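Local atomic coordinates of pyrrolysyl-tRNA synthetase (Desulfitobacterium hafniense, PDB entry 3DSQ), a protein that is a class II aminoacyl-tRNA synthetase that probably attaches pyrrolysine to its cognate tRNA at the expense of ATP. Residues P183-L191 against A231-F239. Sequence-based numbering, arbitrary orientation.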
loop_
_atom_site.group_PDB
_atom_site.type_symbol
_atom_site.label_atom_id
_atom_site.label_comp_id
_atom_site.label_asym_id
_atom_site.label_seq_id
_atom_site.Cartn_x
_atom_site.Cartn_y
_atom_site.Cartn_z
ATOM N N PRO B 183 -7.384 2.122 30.214
ATOM C CA PRO B 183 -7.395 2.579 31.612
ATOM C C PRO B 183 -5.989 3.090 31.917
ATOM O O PRO B 183 -5.018 2.378 31.667
ATOM C CB PRO B 183 -7.705 1.301 32.396
ATOM C CG PRO B 183 -8.419 0.426 31.397
ATOM C CD PRO B 183 -7.649 0.675 30.130
ATOM N N LEU B 184 -5.871 4.311 32.438
ATOM C CA LEU B 184 -4.558 4.885 32.749
ATOM C C LEU B 184 -3.560 3.887 33.331
ATOM O O LEU B 184 -2.448 3.726 32.819
ATOM C CB LEU B 184 -4.697 6.052 33.728
ATOM C CG LEU B 184 -5.298 7.370 33.229
ATOM C CD1 LEU B 184 -5.404 8.342 34.397
ATOM C CD2 LEU B 184 -4.440 7.953 32.127
ATOM N N GLU B 185 -3.970 3.217 34.401
ATOM C CA GLU B 185 -3.121 2.253 35.093
ATOM C C GLU B 185 -2.688 1.060 34.254
ATOM O O GLU B 185 -1.785 0.325 34.651
ATOM C CB GLU B 185 -3.830 1.749 36.347
ATOM C CG GLU B 185 -5.019 0.864 36.062
ATOM C CD GLU B 185 -6.267 1.326 36.780
ATOM O OE1 GLU B 185 -6.228 1.447 38.027
ATOM O OE2 GLU B 185 -7.286 1.567 36.097
ATOM N N GLU B 186 -3.320 0.861 33.099
ATOM C CA GLU B 186 -2.959 -0.267 32.241
ATOM C C GLU B 186 -2.232 0.129 30.956
ATOM O O GLU B 186 -1.860 -0.733 30.163
ATOM C CB GLU B 186 -4.206 -1.083 31.891
ATOM C CG GLU B 186 -4.953 -1.600 33.111
ATOM C CD GLU B 186 -6.163 -2.445 32.755
ATOM O OE1 GLU B 186 -6.968 -2.722 33.669
ATOM O OE2 GLU B 186 -6.310 -2.834 31.574
ATOM N N ARG B 187 -2.016 1.424 30.755
ATOM C CA ARG B 187 -1.348 1.905 29.548
ATOM C C ARG B 187 -0.022 1.211 29.248
ATOM O O ARG B 187 0.159 0.653 28.164
ATOM C CB ARG B 187 -1.138 3.415 29.632
ATOM C CG ARG B 187 -2.436 4.207 29.569
ATOM C CD ARG B 187 -2.182 5.699 29.683
ATOM N NE ARG B 187 -1.566 6.039 30.962
ATOM C CZ ARG B 187 -1.174 7.262 31.301
ATOM N NH1 ARG B 187 -1.334 8.274 30.458
ATOM N NH2 ARG B 187 -0.616 7.473 32.485
ATOM N N HIS B 188 0.899 1.240 30.207
ATOM C CA HIS B 188 2.204 0.610 30.032
ATOM C C HIS B 188 2.112 -0.880 29.683
ATOM O O HIS B 188 2.930 -1.390 28.915
ATOM C CB HIS B 188 3.049 0.811 31.294
ATOM C CG HIS B 188 3.460 2.234 31.521
ATOM N ND1 HIS B 188 4.471 2.841 30.806
ATOM C CD2 HIS B 188 2.980 3.177 32.365
ATOM C CE1 HIS B 188 4.595 4.096 31.201
ATOM N NE2 HIS B 188 3.702 4.326 32.145
ATOM N N GLN B 189 1.117 -1.572 30.232
ATOM C CA GLN B 189 0.942 -2.997 29.946
ATOM C C GLN B 189 0.327 -3.226 28.561
ATOM O O GLN B 189 0.601 -4.235 27.917
ATOM C CB GLN B 189 0.078 -3.661 31.027
ATOM C CG GLN B 189 -0.365 -5.097 30.698
ATOM C CD GLN B 189 0.797 -6.075 30.529
ATOM O OE1 GLN B 189 1.457 -6.457 31.498
ATOM N NE2 GLN B 189 1.050 -6.482 29.290
ATOM N N ARG B 190 -0.512 -2.300 28.101
ATOM C CA ARG B 190 -1.108 -2.434 26.775
ATOM C C ARG B 190 -0.013 -2.320 25.729
ATOM O O ARG B 190 0.066 -3.131 24.809
ATOM C CB ARG B 190 -2.144 -1.345 26.521
ATOM C CG ARG B 190 -3.537 -1.690 26.977
ATOM C CD ARG B 190 -4.076 -2.939 26.295
ATOM N NE ARG B 190 -5.525 -3.014 26.464
ATOM C CZ ARG B 190 -6.146 -2.988 27.640
ATOM N NH1 ARG B 190 -5.441 -2.900 28.758
ATOM N NH2 ARG B 190 -7.473 -3.022 27.697
ATOM N N LEU B 191 0.824 -1.298 25.865
ATOM C CA LEU B 191 1.926 -1.107 24.939
ATOM C C LEU B 191 2.738 -2.398 24.873
ATOM O O LEU B 191 3.154 -2.819 23.794
ATOM C CB LEU B 191 2.801 0.071 25.383
ATOM C CG LEU B 191 2.158 1.441 25.100
ATOM C CD1 LEU B 191 3.092 2.561 25.525
ATOM C CD2 LEU B 191 1.840 1.561 23.605
ATOM N N ALA B 231 10.434 -0.215 17.157
ATOM C CA ALA B 231 9.162 0.490 17.234
ATOM C C ALA B 231 9.122 1.534 18.339
ATOM O O ALA B 231 9.861 1.455 19.322
ATOM C CB ALA B 231 8.031 -0.512 17.440
ATOM N N SER B 232 8.239 2.512 18.164
ATOM C CA SER B 232 8.065 3.577 19.142
ATOM C C SER B 232 6.589 3.736 19.496
ATOM O O SER B 232 5.744 3.886 18.618
ATOM C CB SER B 232 8.611 4.890 18.591
ATOM O OG SER B 232 10.002 4.779 18.356
ATOM N N GLY B 233 6.292 3.688 20.791
ATOM C CA GLY B 233 4.922 3.831 21.249
ATOM C C GLY B 233 4.740 5.116 22.031
ATOM O O GLY B 233 5.676 5.593 22.666
ATOM N N ALA B 234 3.543 5.689 21.972
ATOM C CA ALA B 234 3.250 6.926 22.688
ATOM C C ALA B 234 2.077 6.676 23.631
ATOM O O ALA B 234 1.483 5.598 23.619
ATOM C CB ALA B 234 2.933 8.056 21.701
ATOM N N MET B 235 1.722 7.684 24.419
ATOM C CA MET B 235 0.674 7.531 25.416
ATOM C C MET B 235 -0.168 8.791 25.635
ATOM O O MET B 235 0.345 9.906 25.597
ATOM C CB MET B 235 1.365 7.137 26.721
ATOM C CG MET B 235 0.501 6.664 27.854
ATOM S SD MET B 235 1.584 6.261 29.254
ATOM C CE MET B 235 2.225 4.662 28.738
ATOM N N GLY B 236 -1.462 8.602 25.871
ATOM C CA GLY B 236 -2.350 9.721 26.135
ATOM C C GLY B 236 -2.929 9.612 27.542
ATOM O O GLY B 236 -2.971 8.515 28.101
ATOM N N PRO B 237 -3.400 10.717 28.144
ATOM C CA PRO B 237 -3.442 12.086 27.616
ATOM C C PRO B 237 -2.080 12.600 27.177
ATOM O O PRO B 237 -1.091 12.484 27.899
ATOM C CB PRO B 237 -4.014 12.888 28.781
ATOM C CG PRO B 237 -4.893 11.880 29.476
ATOM C CD PRO B 237 -4.006 10.664 29.486
ATOM N N HIS B 238 -2.055 13.173 25.980
ATOM C CA HIS B 238 -0.843 13.717 25.376
ATOM C C HIS B 238 -1.045 15.212 25.126
ATOM O O HIS B 238 -2.167 15.700 25.141
ATOM C CB HIS B 238 -0.582 12.978 24.053
ATOM C CG HIS B 238 0.693 13.365 23.371
ATOM N ND1 HIS B 238 0.900 14.615 22.825
ATOM C CD2 HIS B 238 1.826 12.661 23.138
ATOM C CE1 HIS B 238 2.105 14.664 22.286
ATOM N NE2 HIS B 238 2.688 13.491 22.460
ATOM N N PHE B 239 0.049 15.924 24.892
ATOM C CA PHE B 239 0.025 17.360 24.635
ATOM C C PHE B 239 -0.797 17.732 23.404
ATOM O O PHE B 239 -1.462 18.766 23.387
ATOM C CB PHE B 239 1.460 17.864 24.472
ATOM C CG PHE B 239 1.565 19.278 23.962
ATOM C CD1 PHE B 239 0.832 20.308 24.552
ATOM C CD2 PHE B 239 2.430 19.587 22.915
ATOM C CE1 PHE B 239 0.963 21.626 24.107
ATOM C CE2 PHE B 239 2.569 20.905 22.463
ATOM C CZ PHE B 239 1.835 21.924 23.062
#
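Extended through chi1 (-169°), Met235 reaches from the strand toward the helix, and a bend at its chi3 sets its methyl over the His188 ring. Arg187 runs across it at about a right angle, its own bend at chi3 (-62°) turning the guanidinium toward Gly236 O, and CD of Arg187 packs on CG of Met235 at 3.4 Å. The guanidinium is sandwiched: Met235 SD lies over one face, 3.6 Å from CZ of Arg187, and Leu184 CD2 over the opposite one. NH1 of Arg187 donates to Gly236 O at 2.9 Å, meeting it from above the carbonyl plane, while NE of Arg187 returns to Leu184 O at 3.1 Å. Together with the packing on both faces, these two bonds limit the group's rotation. The start of helix 187-201, residues 187-191, runs roughly antiparallel (153°) to 231-236 of strand 228-236, in the largely antiparallel sheet of the class II synthetase core. A leucine in place of Arg187 would probably leave Gly236 O without this donor and Met235 SD without its flat partner. Met235 CE makes a CH-pi contact 3.5 Å from the His188 ring centroid and touches Leu191 CD1 at 3.9 Å. Beside the cis peptide bond joining Gly236 to Pro237, Leu184 CD2 meets Pro237 CD at 3.8 Å.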